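Local structure of predicted ATPase of the ABC class (Vibrio vulnificus, 5D6A) at residues Glu237-Thr242 / Gly255-Ile260; Gly205-Val210 / Ser404-Met409; Ser105-Ala110 / Ile116-His121; Leu140-Asn145 / Lys168-Ser173. The protein probably binds and hydrolyses ATP as an ATPase of the ABC class, and is seen here with the ATP analogue AMP-PNP. All coordinates share one frame; numbering follows the deposited sequence.

Interaction 1 (Glu237-Thr242 / Gly255-Ile260)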
loop_
_atom_site.group_PDB
_atom_site.type_symbol
_atom_site.label_atom_id
_atom_site.label_comp_id
_atom_site.label_asym_id
_atom_site.label_seq_id
_atom_site.Cartn_x
_atom_site.Cartn_y
_atom_site.Cartn_z
ATOM N N GLU A 237 1.313 -38.586 5.608
ATOM C CA GLU A 237 2.067 -39.638 4.909
ATOM C C GLU A 237 1.630 -39.820 3.461
ATOM O O GLU A 237 2.459 -40.034 2.579
ATOM C CB GLU A 237 1.961 -40.979 5.647
ATOM C CG GLU A 237 2.620 -40.998 7.020
ATOM C CD GLU A 237 2.646 -42.384 7.648
ATOM O OE1 GLU A 237 2.212 -43.359 6.989
ATOM O OE2 GLU A 237 3.109 -42.501 8.804
ATOM N N SER A 238 0.328 -39.727 3.228
ATOM C CA SER A 238 -0.235 -39.892 1.895
ATOM C C SER A 238 0.400 -38.959 0.865
ATOM O O SER A 238 0.463 -39.289 -0.321
ATOM C CB SER A 238 -1.743 -39.644 1.941
ATOM O OG SER A 238 -2.327 -39.802 0.662
ATOM N N LEU A 239 0.878 -37.808 1.325
ATOM C CA LEU A 239 1.466 -36.815 0.436
ATOM C C LEU A 239 2.873 -36.417 0.910
ATOM O O LEU A 239 3.350 -35.313 0.642
ATOM C CB LEU A 239 0.531 -35.604 0.395
ATOM C CG LEU A 239 0.656 -34.607 -0.746
ATOM C CD1 LEU A 239 0.460 -35.300 -2.085
ATOM C CD2 LEU A 239 -0.371 -33.500 -0.562
ATOM N N GLN A 240 3.538 -37.346 1.591
ATOM C CA GLN A 240 4.878 -37.134 2.142
ATOM C C GLN A 240 5.985 -37.532 1.167
ATOM O O GLN A 240 5.865 -38.525 0.445
ATOM C CB GLN A 240 5.016 -37.965 3.427
ATOM C CG GLN A 240 6.414 -38.069 4.027
ATOM C CD GLN A 240 6.465 -39.069 5.178
ATOM O OE1 GLN A 240 5.505 -39.209 5.937
ATOM N NE2 GLN A 240 7.589 -39.770 5.309
ATOM N N VAL A 241 7.061 -36.748 1.157
ATOM C CA VAL A 241 8.235 -37.031 0.328
ATOM C C VAL A 241 9.477 -36.745 1.157
ATOM O O VAL A 241 9.416 -36.002 2.137
ATOM C CB VAL A 241 8.281 -36.199 -0.970
ATOM C CG1 VAL A 241 7.041 -36.458 -1.812
ATOM C CG2 VAL A 241 8.433 -34.716 -0.664
ATOM N N THR A 242 10.601 -37.329 0.759
ATOM C CA THR A 242 11.850 -37.153 1.484
ATOM C C THR A 242 12.969 -36.740 0.537
ATOM O O THR A 242 13.364 -37.506 -0.337
ATOM C CB THR A 242 12.237 -38.452 2.213
ATOM O OG1 THR A 242 11.149 -38.871 3.050
ATOM C CG2 THR A 242 13.493 -38.253 3.059
ATOM N N GLY A 255 5.415 -32.790 0.145
ATOM C CA GLY A 255 5.812 -32.632 -1.240
ATOM C C GLY A 255 4.595 -32.265 -2.057
ATOM O O GLY A 255 3.680 -33.070 -2.198
ATOM N N ILE A 256 4.571 -31.040 -2.575
ATOM C CA ILE A 256 3.459 -30.577 -3.400
ATOM C C ILE A 256 3.789 -30.887 -4.855
ATOM O O ILE A 256 4.607 -30.199 -5.468
ATOM C CB ILE A 256 3.196 -29.071 -3.206
ATOM C CG1 ILE A 256 2.784 -28.808 -1.754
ATOM C CG2 ILE A 256 2.103 -28.593 -4.155
ATOM C CD1 ILE A 256 2.570 -27.350 -1.417
ATOM N N PRO A 257 3.146 -31.921 -5.420
ATOM C CA PRO A 257 3.452 -32.306 -6.793
ATOM C C PRO A 257 2.971 -31.306 -7.834
ATOM O O PRO A 257 2.210 -30.395 -7.514
ATOM C CB PRO A 257 2.708 -33.634 -6.953
ATOM C CG PRO A 257 1.546 -33.520 -6.031
ATOM C CD PRO A 257 2.003 -32.679 -4.875
ATOM N N LYS A 258 3.422 -31.488 -9.071
ATOM C CA LYS A 258 3.016 -30.622 -10.170
ATOM C C LYS A 258 1.517 -30.738 -10.410
ATOM O O LYS A 258 0.861 -31.652 -9.906
ATOM C CB LYS A 258 3.765 -30.986 -11.451
ATOM C CG LYS A 258 5.261 -30.728 -11.413
ATOM C CD LYS A 258 5.900 -31.168 -12.721
ATOM C CE LYS A 258 7.397 -30.911 -12.746
ATOM N NZ LYS A 258 8.018 -31.422 -14.001
ATOM N N GLY A 259 0.980 -29.808 -11.187
ATOM C CA GLY A 259 -0.440 -29.789 -11.489
ATOM C C GLY A 259 -1.180 -28.846 -10.567
ATOM O O GLY A 259 -0.586 -27.944 -9.983
ATOM N N ILE A 260 -2.482 -29.066 -10.432
ATOM C CA ILE A 260 -3.329 -28.223 -9.602
ATOM C C ILE A 260 -3.422 -28.771 -8.182
ATOM O O ILE A 260 -3.726 -29.943 -7.985
ATOM C CB ILE A 260 -4.744 -28.113 -10.201
ATOM C CG1 ILE A 260 -4.661 -27.618 -11.652
ATOM C CG2 ILE A 260 -5.614 -27.188 -9.356
ATOM C CD1 ILE A 260 -5.993 -27.580 -12.371
#
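Leu-239 and Gly-255 are joined by the backbone bond of this contact: Gly-255 N donates to Leu-239 O at 3.3 Å. On the acceptor side the chain has just left a short 3-10 segment, whose last turn is closed by Gln-240 N bonding to Glu-237 O at 3.1 Å. Val-241, two residues further on, has its own backbone bonding with Gly-253, so Leu-239 extends the ladder by one more rung. Strands 240-245 and 249-257 form a beta hairpin, and together they make up one side of the four-stranded antiparallel sheet of the P-loop domain, with 240-245 at its edge within this chain. The apolar contacts lie on either side of the Gly-255 backbone bond. On one side the CG2 methyl of Val-241 sits over the main chain of glycine, 3.4 Å from Gly-255 CA and 3.7 Å from Gly-255 N. The same valine also packs on Leu-206 and Phe-209 of strand 206-211, which lies on the far side of 249-257 in the sheet. On the other side Leu-239 runs past the Gly-255 carbonyl, its CG 3.7 Å from Gly-255 O. With chi1 at -162° the side chain extends opposite the backbone N, and this lets its CD1 reach 4.1 Å from Pro-257 CD, where leucine and proline cross at roughly a right angle. Both also touch Asn-421, and Leu-239 reaches Ile-423, on strand 421-425 of the adjoining mixed sheet.

Interaction 2 (Gly205-Val210 / Ser404-Met409)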
loop_
_atom_site.group_PDB
_atom_site.type_symbol
_atom_site.label_atom_id
_atom_site.label_comp_id
_atom_site.label_asym_id
_atom_site.label_seq_id
_atom_site.Cartn_x
_atom_site.Cartn_y
_atom_site.Cartn_z
ATOM N N GLY A 205 9.120 -34.322 -9.589
ATOM C CA GLY A 205 7.806 -33.857 -10.018
ATOM C C GLY A 205 7.102 -33.016 -8.974
ATOM O O GLY A 205 5.903 -33.171 -8.755
ATOM N N LEU A 206 7.855 -32.120 -8.342
ATOM C CA LEU A 206 7.325 -31.246 -7.298
ATOM C C LEU A 206 7.510 -29.778 -7.656
ATOM O O LEU A 206 8.426 -29.429 -8.396
ATOM C CB LEU A 206 8.048 -31.517 -5.976
ATOM C CG LEU A 206 8.006 -32.946 -5.437
ATOM C CD1 LEU A 206 8.839 -33.045 -4.169
ATOM C CD2 LEU A 206 6.574 -33.392 -5.182
ATOM N N VAL A 207 6.632 -28.928 -7.128
ATOM C CA VAL A 207 6.727 -27.476 -7.342
ATOM C C VAL A 207 7.070 -26.755 -6.041
ATOM O O VAL A 207 7.421 -25.578 -6.058
ATOM C CB VAL A 207 5.438 -26.870 -7.939
ATOM C CG1 VAL A 207 5.189 -27.447 -9.316
ATOM C CG2 VAL A 207 4.236 -27.098 -7.033
ATOM N N SER A 208 6.960 -27.468 -4.920
ATOM C CA SER A 208 7.275 -26.904 -3.611
ATOM C C SER A 208 7.465 -28.024 -2.588
ATOM O O SER A 208 6.953 -29.130 -2.763
ATOM C CB SER A 208 6.168 -25.949 -3.152
ATOM O OG SER A 208 6.528 -25.287 -1.950
ATOM N N PHE A 209 8.203 -27.723 -1.523
ATOM C CA PHE A 209 8.482 -28.693 -0.470
ATOM C C PHE A 209 8.530 -28.033 0.908
ATOM O O PHE A 209 9.361 -27.160 1.152
ATOM C CB PHE A 209 9.806 -29.400 -0.752
ATOM C CG PHE A 209 10.260 -30.306 0.357
ATOM C CD1 PHE A 209 9.765 -31.598 0.465
ATOM C CD2 PHE A 209 11.197 -29.872 1.285
ATOM C CE1 PHE A 209 10.186 -32.436 1.484
ATOM C CE2 PHE A 209 11.623 -30.704 2.304
ATOM C CZ PHE A 209 11.117 -31.989 2.405
ATOM N N VAL A 210 7.640 -28.467 1.801
ATOM C CA VAL A 210 7.571 -27.940 3.164
ATOM C C VAL A 210 8.055 -29.009 4.138
ATOM O O VAL A 210 7.317 -29.936 4.476
ATOM C CB VAL A 210 6.137 -27.519 3.543
ATOM C CG1 VAL A 210 6.103 -26.940 4.948
ATOM C CG2 VAL A 210 5.597 -26.507 2.546
ATOM N N SER A 404 1.832 -25.441 -13.113
ATOM C CA SER A 404 1.156 -25.835 -11.879
ATOM C C SER A 404 0.483 -24.642 -11.201
ATOM O O SER A 404 0.851 -23.489 -11.431
ATOM C CB SER A 404 2.144 -26.496 -10.924
ATOM O OG SER A 404 2.702 -27.663 -11.507
ATOM N N THR A 405 -0.511 -24.929 -10.367
ATOM C CA THR A 405 -1.250 -23.887 -9.666
ATOM C C THR A 405 -1.657 -24.350 -8.276
ATOM O O THR A 405 -2.181 -25.451 -8.106
ATOM C CB THR A 405 -2.521 -23.485 -10.443
ATOM O OG1 THR A 405 -2.163 -23.031 -11.753
ATOM C CG2 THR A 405 -3.269 -22.375 -9.720
ATOM N N ILE A 406 -1.411 -23.499 -7.285
ATOM C CA ILE A 406 -1.773 -23.789 -5.905
ATOM C C ILE A 406 -2.782 -22.720 -5.504
ATOM O O ILE A 406 -2.501 -21.524 -5.625
ATOM C CB ILE A 406 -0.545 -23.768 -4.980
ATOM C CG1 ILE A 406 0.568 -24.644 -5.567
ATOM C CG2 ILE A 406 -0.928 -24.237 -3.583
ATOM C CD1 ILE A 406 1.840 -24.659 -4.752
ATOM N N ILE A 407 -3.957 -23.145 -5.036
ATOM C CA ILE A 407 -5.021 -22.200 -4.696
ATOM C C ILE A 407 -5.632 -22.400 -3.309
ATOM O O ILE A 407 -6.046 -23.504 -2.956
ATOM C CB ILE A 407 -6.178 -22.292 -5.718
ATOM C CG1 ILE A 407 -5.632 -22.308 -7.145
ATOM C CG2 ILE A 407 -7.166 -21.144 -5.532
ATOM C CD1 ILE A 407 -6.703 -22.388 -8.208
ATOM N N VAL A 408 -5.687 -21.318 -2.536
ATOM C CA VAL A 408 -6.327 -21.330 -1.229
ATOM C C VAL A 408 -7.783 -21.000 -1.510
ATOM O O VAL A 408 -8.078 -19.943 -2.065
ATOM C CB VAL A 408 -5.727 -20.282 -0.274
ATOM C CG1 VAL A 408 -6.580 -20.141 0.977
ATOM C CG2 VAL A 408 -4.296 -20.649 0.088
HETATM N N MSE A 409 -8.690 -21.899 -1.135
HETATM C CA MSE A 409 -10.111 -21.705 -1.420
HETATM C C MSE A 409 -10.952 -21.550 -0.181
HETATM O O MSE A 409 -10.856 -20.535 0.509
HETATM C CB MSE A 409 -10.569 -22.880 -2.273
HETATM C CG MSE A 409 -9.811 -22.928 -3.594
HETATM SE SE MSE A 409 -11.086 -22.946 -5.087
HETATM C CE MSE A 409 -12.075 -24.582 -4.597
#
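Val-207 presents its two methyls to two different side chains of strand 404-408. CG1 faces Ser-404, lying 3.3 Å from its OG and 3.6 Å from its CB. CG2 points at Ile-406 and meets the end of that side chain, CD1, at 4.1 Å, valine and isoleucine reaching toward each other tip to tip. Ile-406 is extended, with chi2 at 178°, which pushes its terminal methyl out from the strand toward the valine. Ser-404 and Ile-406, two residues apart, project from the same side of their strand, while Thr-405 between them turns away. Val-207 stands where the chain turns a corner, between Leu-206 and the strand residues 208-210. Its two methyls bring the four-stranded antiparallel sheet against the mixed, mainly parallel sheet of the P-loop domain, and Ile-256 packs on both Val-207 and Ile-406. Further along the same parallel strand, Val-408 touches the bound AMP-PNP, whereas the side chain of Ile-406 is about 11 Å from it. The contact is buried and rests on apolar packing; the Ser-404 hydroxyl can face a methyl here because its hydrogen bond is made with the backbone N of Gly-259.

Interaction 3 (Ser105-Ala110 / Ile116-His121)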
loop_
_atom_site.group_PDB
_atom_site.type_symbol
_atom_site.label_atom_id
_atom_site.label_comp_id
_atom_site.label_asym_id
_atom_site.label_seq_id
_atom_site.Cartn_x
_atom_site.Cartn_y
_atom_site.Cartn_z
ATOM N N SER A 105 27.880 -9.878 9.731
ATOM C CA SER A 105 28.976 -9.768 10.690
ATOM C C SER A 105 29.486 -8.335 10.715
ATOM O O SER A 105 29.759 -7.784 11.777
ATOM C CB SER A 105 30.120 -10.717 10.328
ATOM O OG SER A 105 29.719 -12.069 10.434
ATOM N N PHE A 106 29.605 -7.741 9.531
ATOM C CA PHE A 106 30.061 -6.363 9.396
ATOM C C PHE A 106 29.075 -5.409 10.068
ATOM O O PHE A 106 29.478 -4.424 10.686
ATOM C CB PHE A 106 30.210 -5.999 7.919
ATOM C CG PHE A 106 30.709 -4.603 7.685
ATOM C CD1 PHE A 106 29.821 -3.540 7.594
ATOM C CD2 PHE A 106 32.064 -4.351 7.551
ATOM C CE1 PHE A 106 30.277 -2.250 7.377
ATOM C CE2 PHE A 106 32.527 -3.062 7.332
ATOM C CZ PHE A 106 31.633 -2.011 7.245
ATOM N N ALA A 107 27.784 -5.703 9.934
ATOM C CA ALA A 107 26.743 -4.875 10.542
ATOM C C ALA A 107 26.800 -4.981 12.060
ATOM O O ALA A 107 26.606 -3.993 12.766
ATOM C CB ALA A 107 25.368 -5.289 10.037
ATOM N N GLU A 108 27.073 -6.189 12.547
ATOM C CA GLU A 108 27.152 -6.456 13.982
ATOM C C GLU A 108 28.340 -5.740 14.622
ATOM O O GLU A 108 28.192 -5.114 15.674
ATOM C CB GLU A 108 27.242 -7.968 14.234
ATOM C CG GLU A 108 27.211 -8.380 15.701
ATOM C CD GLU A 108 25.901 -8.045 16.401
ATOM O OE1 GLU A 108 24.925 -7.644 15.727
ATOM O OE2 GLU A 108 25.847 -8.193 17.642
ATOM N N PHE A 109 29.513 -5.828 13.996
ATOM C CA PHE A 109 30.698 -5.157 14.532
ATOM C C PHE A 109 30.545 -3.641 14.458
ATOM O O PHE A 109 31.163 -2.922 15.235
ATOM C CB PHE A 109 31.986 -5.551 13.791
ATOM C CG PHE A 109 32.291 -7.024 13.814
ATOM C CD1 PHE A 109 32.329 -7.725 15.011
ATOM C CD2 PHE A 109 32.623 -7.690 12.644
ATOM C CE1 PHE A 109 32.629 -9.078 15.031
ATOM C CE2 PHE A 109 32.930 -9.040 12.657
ATOM C CZ PHE A 109 32.934 -9.736 13.852
ATOM N N ALA A 110 29.712 -3.168 13.530
ATOM C CA ALA A 110 29.502 -1.733 13.332
ATOM C C ALA A 110 28.261 -1.155 14.024
ATOM O O ALA A 110 27.810 -0.069 13.659
ATOM C CB ALA A 110 29.450 -1.424 11.841
ATOM N N ILE A 116 28.092 4.287 10.231
ATOM C CA ILE A 116 28.334 3.255 9.234
ATOM C C ILE A 116 27.084 2.401 9.094
ATOM O O ILE A 116 26.431 2.081 10.086
ATOM C CB ILE A 116 29.519 2.362 9.639
ATOM C CG1 ILE A 116 30.788 3.210 9.776
ATOM C CG2 ILE A 116 29.721 1.245 8.620
ATOM C CD1 ILE A 116 31.996 2.443 10.267
ATOM N N ALA A 117 26.754 2.036 7.860
ATOM C CA ALA A 117 25.580 1.215 7.598
ATOM C C ALA A 117 25.761 0.372 6.341
ATOM O O ALA A 117 26.262 0.855 5.330
ATOM C CB ALA A 117 24.343 2.089 7.468
ATOM N N ILE A 118 25.353 -0.892 6.428
ATOM C CA ILE A 118 25.421 -1.822 5.307
ATOM C C ILE A 118 24.011 -2.366 5.079
ATOM O O ILE A 118 23.247 -2.546 6.030
ATOM C CB ILE A 118 26.430 -2.962 5.566
ATOM C CG1 ILE A 118 26.676 -3.763 4.285
ATOM C CG2 ILE A 118 25.961 -3.867 6.700
ATOM C CD1 ILE A 118 27.769 -4.800 4.418
ATOM N N SER A 119 23.669 -2.627 3.823
ATOM C CA SER A 119 22.324 -3.086 3.477
ATOM C C SER A 119 22.082 -4.572 3.786
ATOM O O SER A 119 22.668 -5.452 3.152
ATOM C CB SER A 119 22.054 -2.800 1.996
ATOM O OG SER A 119 20.699 -3.042 1.667
ATOM N N LEU A 120 21.219 -4.835 4.769
ATOM C CA LEU A 120 20.850 -6.203 5.152
ATOM C C LEU A 120 19.475 -6.509 4.586
ATOM O O LEU A 120 18.733 -5.593 4.232
ATOM C CB LEU A 120 20.838 -6.371 6.670
ATOM C CG LEU A 120 22.175 -6.166 7.380
ATOM C CD1 LEU A 120 21.987 -6.274 8.887
ATOM C CD2 LEU A 120 23.210 -7.164 6.884
ATOM N N HIS A 121 19.123 -7.791 4.530
ATOM C CA HIS A 121 17.855 -8.203 3.926
ATOM C C HIS A 121 16.952 -9.012 4.849
ATOM O O HIS A 121 16.263 -9.935 4.405
ATOM C CB HIS A 121 18.155 -8.979 2.646
ATOM C CG HIS A 121 19.144 -8.287 1.768
ATOM N ND1 HIS A 121 20.500 -8.516 1.861
ATOM C CD2 HIS A 121 18.988 -7.325 0.827
ATOM C CE1 HIS A 121 21.133 -7.746 0.996
ATOM N NE2 HIS A 121 20.239 -7.015 0.354
#
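Phe-106 and Ile-118 meet through a pair of torsions. The phenyl group extends opposite its backbone N (chi1 -179°), which carries the ring off the helix toward the segment 116-121. Ile-118 in turn has CG1 trans to its own N (chi1 -169°), leaving the CG2 branch facing the helix. That methyl lies at the edge of the Phe-106 ring, near its plane, 4.0 Å from CD1, and the isoleucine's CD1 is likewise 4.0 Å from Phe-106 CD1. A second isoleucine takes the far end of the ring: Ile-116 CG2 comes within 3.8 Å of Phe-106 CE1, the two side chains crossing at about a right angle. The same methyl of Ile-116 is 4.2 Å from Ala-110 CB, just beyond the last turn of the helix. Ala-107, one residue past Phe-106, offers only its CB, which is touched by Ile-118 CG2 at 3.7 Å and by Leu-120 CD1 at 3.7 Å. Leu-120 is exposed to solvent, whereas Phe-106 and Ile-116 are buried, both against Phe-169 of helix 155-172. All of this is apolar packing, with alternate residues 116, 118 and 120 facing the helix. Helix 92-109 thus packs, across a short connection, on the strand that follows it in an antiparallel sheet of the N-terminal region, where Ala-117 is bonded to Arg-143 of strand 137-144.

Interaction 4 (Leu140-Asn145 / Lys168-Ser173)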
loop_
_atom_site.group_PDB
_atom_site.type_symbol
_atom_site.label_atom_id
_atom_site.label_comp_id
_atom_site.label_asym_id
_atom_site.label_seq_id
_atom_site.Cartn_x
_atom_site.Cartn_y
_atom_site.Cartn_z
ATOM N N LEU A 140 33.305 -5.104 -0.319
ATOM C CA LEU A 140 32.259 -4.644 0.580
ATOM C C LEU A 140 31.747 -3.305 0.095
ATOM O O LEU A 140 32.533 -2.449 -0.319
ATOM C CB LEU A 140 32.799 -4.467 1.995
ATOM C CG LEU A 140 33.464 -5.674 2.644
ATOM C CD1 LEU A 140 33.961 -5.283 4.026
ATOM C CD2 LEU A 140 32.512 -6.859 2.718
ATOM N N ARG A 141 30.434 -3.127 0.146
ATOM C CA ARG A 141 29.810 -1.877 -0.250
ATOM C C ARG A 141 28.884 -1.445 0.871
ATOM O O ARG A 141 28.069 -2.234 1.348
ATOM C CB ARG A 141 29.050 -2.034 -1.558
ATOM C CG ARG A 141 29.929 -2.453 -2.724
ATOM C CD ARG A 141 29.153 -2.398 -4.024
ATOM N NE ARG A 141 29.954 -2.810 -5.168
ATOM C CZ ARG A 141 29.480 -2.940 -6.403
ATOM N NH1 ARG A 141 28.198 -2.699 -6.666
ATOM N NH2 ARG A 141 30.287 -3.325 -7.379
ATOM N N PHE A 142 29.014 -0.189 1.286
ATOM C CA PHE A 142 28.237 0.335 2.397
ATOM C C PHE A 142 28.200 1.859 2.378
ATOM O O PHE A 142 28.807 2.493 1.515
ATOM C CB PHE A 142 28.857 -0.163 3.710
ATOM C CG PHE A 142 30.332 0.088 3.808
ATOM C CD1 PHE A 142 31.237 -0.841 3.315
ATOM C CD2 PHE A 142 30.818 1.259 4.369
ATOM C CE1 PHE A 142 32.599 -0.612 3.389
ATOM C CE2 PHE A 142 32.179 1.495 4.447
ATOM C CZ PHE A 142 33.070 0.557 3.955
ATOM N N ARG A 143 27.482 2.437 3.338
ATOM C CA ARG A 143 27.360 3.886 3.452
ATOM C C ARG A 143 28.033 4.405 4.720
ATOM O O ARG A 143 28.217 3.664 5.686
ATOM C CB ARG A 143 25.888 4.290 3.470
ATOM C CG ARG A 143 25.112 3.953 2.209
ATOM C CD ARG A 143 23.656 4.342 2.398
ATOM N NE ARG A 143 22.832 4.147 1.204
ATOM C CZ ARG A 143 22.612 5.069 0.264
ATOM N NH1 ARG A 143 23.161 6.281 0.343
ATOM N NH2 ARG A 143 21.834 4.773 -0.772
ATOM N N VAL A 144 28.402 5.683 4.699
ATOM C CA VAL A 144 29.027 6.343 5.845
ATOM C C VAL A 144 28.465 7.757 5.965
ATOM O O VAL A 144 28.752 8.616 5.133
ATOM C CB VAL A 144 30.563 6.416 5.712
ATOM C CG1 VAL A 144 31.171 7.205 6.869
ATOM C CG2 VAL A 144 31.162 5.019 5.641
ATOM N N ASN A 145 27.658 7.989 6.993
ATOM C CA ASN A 145 27.065 9.299 7.215
ATOM C C ASN A 145 28.120 10.246 7.792
ATOM O O ASN A 145 28.424 10.202 8.984
ATOM C CB ASN A 145 25.860 9.181 8.152
ATOM C CG ASN A 145 25.074 10.471 8.263
ATOM O OD1 ASN A 145 25.422 11.484 7.658
ATOM N ND2 ASN A 145 23.999 10.437 9.035
ATOM N N LYS A 168 38.688 -1.369 11.078
ATOM C CA LYS A 168 38.566 -2.532 11.952
ATOM C C LYS A 168 37.390 -3.419 11.562
ATOM O O LYS A 168 37.510 -4.642 11.583
ATOM C CB LYS A 168 38.465 -2.109 13.421
ATOM C CG LYS A 168 39.744 -1.480 13.945
ATOM C CD LYS A 168 39.646 -1.087 15.407
ATOM C CE LYS A 168 40.979 -0.551 15.903
ATOM N NZ LYS A 168 40.949 -0.224 17.352
ATOM N N PHE A 169 36.262 -2.814 11.193
ATOM C CA PHE A 169 35.089 -3.597 10.795
ATOM C C PHE A 169 35.341 -4.293 9.461
ATOM O O PHE A 169 34.915 -5.429 9.263
ATOM C CB PHE A 169 33.831 -2.729 10.701
ATOM C CG PHE A 169 33.616 -1.843 11.893
ATOM C CD1 PHE A 169 33.655 -2.364 13.181
ATOM C CD2 PHE A 169 33.327 -0.495 11.728
ATOM C CE1 PHE A 169 33.455 -1.550 14.282
ATOM C CE2 PHE A 169 33.112 0.321 12.825
ATOM C CZ PHE A 169 33.177 -0.206 14.103
ATOM N N ILE A 170 36.035 -3.604 8.555
ATOM C CA ILE A 170 36.375 -4.154 7.243
ATOM C C ILE A 170 37.291 -5.367 7.392
ATOM O O ILE A 170 37.172 -6.335 6.640
ATOM C CB ILE A 170 37.055 -3.098 6.341
ATOM C CG1 ILE A 170 36.060 -1.989 5.985
ATOM C CG2 ILE A 170 37.578 -3.739 5.063
ATOM C CD1 ILE A 170 36.678 -0.798 5.282
ATOM N N ARG A 171 38.199 -5.310 8.364
ATOM C CA ARG A 171 39.122 -6.417 8.609
ATOM C C ARG A 171 38.434 -7.576 9.319
ATOM O O ARG A 171 38.387 -8.687 8.798
ATOM C CB ARG A 171 40.340 -5.954 9.417
ATOM C CG ARG A 171 41.258 -5.014 8.653
ATOM C CD ARG A 171 42.513 -4.671 9.440
ATOM N NE ARG A 171 43.386 -3.764 8.689
ATOM C CZ ARG A 171 43.437 -2.440 8.840
ATOM N NH1 ARG A 171 42.688 -1.820 9.745
ATOM N NH2 ARG A 171 44.270 -1.728 8.088
ATOM N N ARG A 172 37.886 -7.306 10.497
ATOM C CA ARG A 172 37.219 -8.341 11.294
ATOM C C ARG A 172 36.156 -9.128 10.529
ATOM O O ARG A 172 36.027 -10.339 10.709
ATOM C CB ARG A 172 36.595 -7.730 12.546
ATOM C CG ARG A 172 37.602 -7.161 13.531
ATOM C CD ARG A 172 36.891 -6.542 14.721
ATOM N NE ARG A 172 36.170 -7.541 15.509
ATOM C CZ ARG A 172 35.328 -7.258 16.500
ATOM N NH1 ARG A 172 35.065 -5.995 16.825
ATOM N NH2 ARG A 172 34.728 -8.243 17.158
ATOM N N SER A 173 35.402 -8.445 9.675
ATOM C CA SER A 173 34.344 -9.100 8.907
ATOM C C SER A 173 34.888 -9.979 7.781
ATOM O O SER A 173 34.162 -10.814 7.248
ATOM C CB SER A 173 33.383 -8.063 8.318
ATOM O OG SER A 173 34.036 -7.260 7.351
#
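Leu-140 and Ile-170 have the nearest CA atoms, 7.8 Å apart, where strand 137-144 passes the last turn of helix 155-172. The strand alternates: Leu-140 and Phe-142 face the helix, while Arg-141 and Arg-143 point to the other side, where they form salt bridges, Arg-141 with Glu-139 and Arg-143 with Asp-550. Leu-140 approaches Ile-170 with its CD1 methyl, 4.1 Å from Ile-170 CG2. The same methyl is 3.9 Å from Ser-173 OG, so one leucine methyl touches both an isoleucine and the serine three residues on. Phe-142 comes in with the end of its ring, CZ, 4.1 Å from Ile-170 CD1, and the two side chains stand at about a right angle. Its chi1 of 51° puts the ring between the backbone N and carbonyl carbon, and in that position the ring also meets that of Phe-106, the planes inclined by about 35°. Ser-173 turns its hydroxyl back on its own helix: OG donates to Phe-169 O at 2.8 Å, tilted 15° from the carbonyl plane. Phe-169 O also receives Ser-173 N at 3.1 Å, so two donors from one residue grip it. This satisfies the buried hydroxyl and lets it lie against the Leu-140 methyl in an otherwise apolar interface. Ile-170 additionally rests on Ala-75 of the adjacent strand 71-78. The result is a helix layered on one face of an antiparallel sheet, in the alpha+beta manner, in the N-terminal region and away from the nucleotide site.

How the interactions relate
From the N terminus, interaction 3 comes first and closes a short loop between helix 92-109 and strand 116-117. Interaction 4 follows in series, bringing helix 155-172 back onto strand 137-144. The two adjoin, linked by the backbone bond between Ala-117 and Arg-143, and both lie in the N-terminal region. Interaction 2 opens at 205-210 and closes only at 404-409, a span of nearly 200 residues that encloses the local hairpin of interaction 1. That pair also touches, and together they join the antiparallel and mixed sheets of the P-loop domain. No contacts cross; the centres of interactions 1 and 4 are about 45 Å apart.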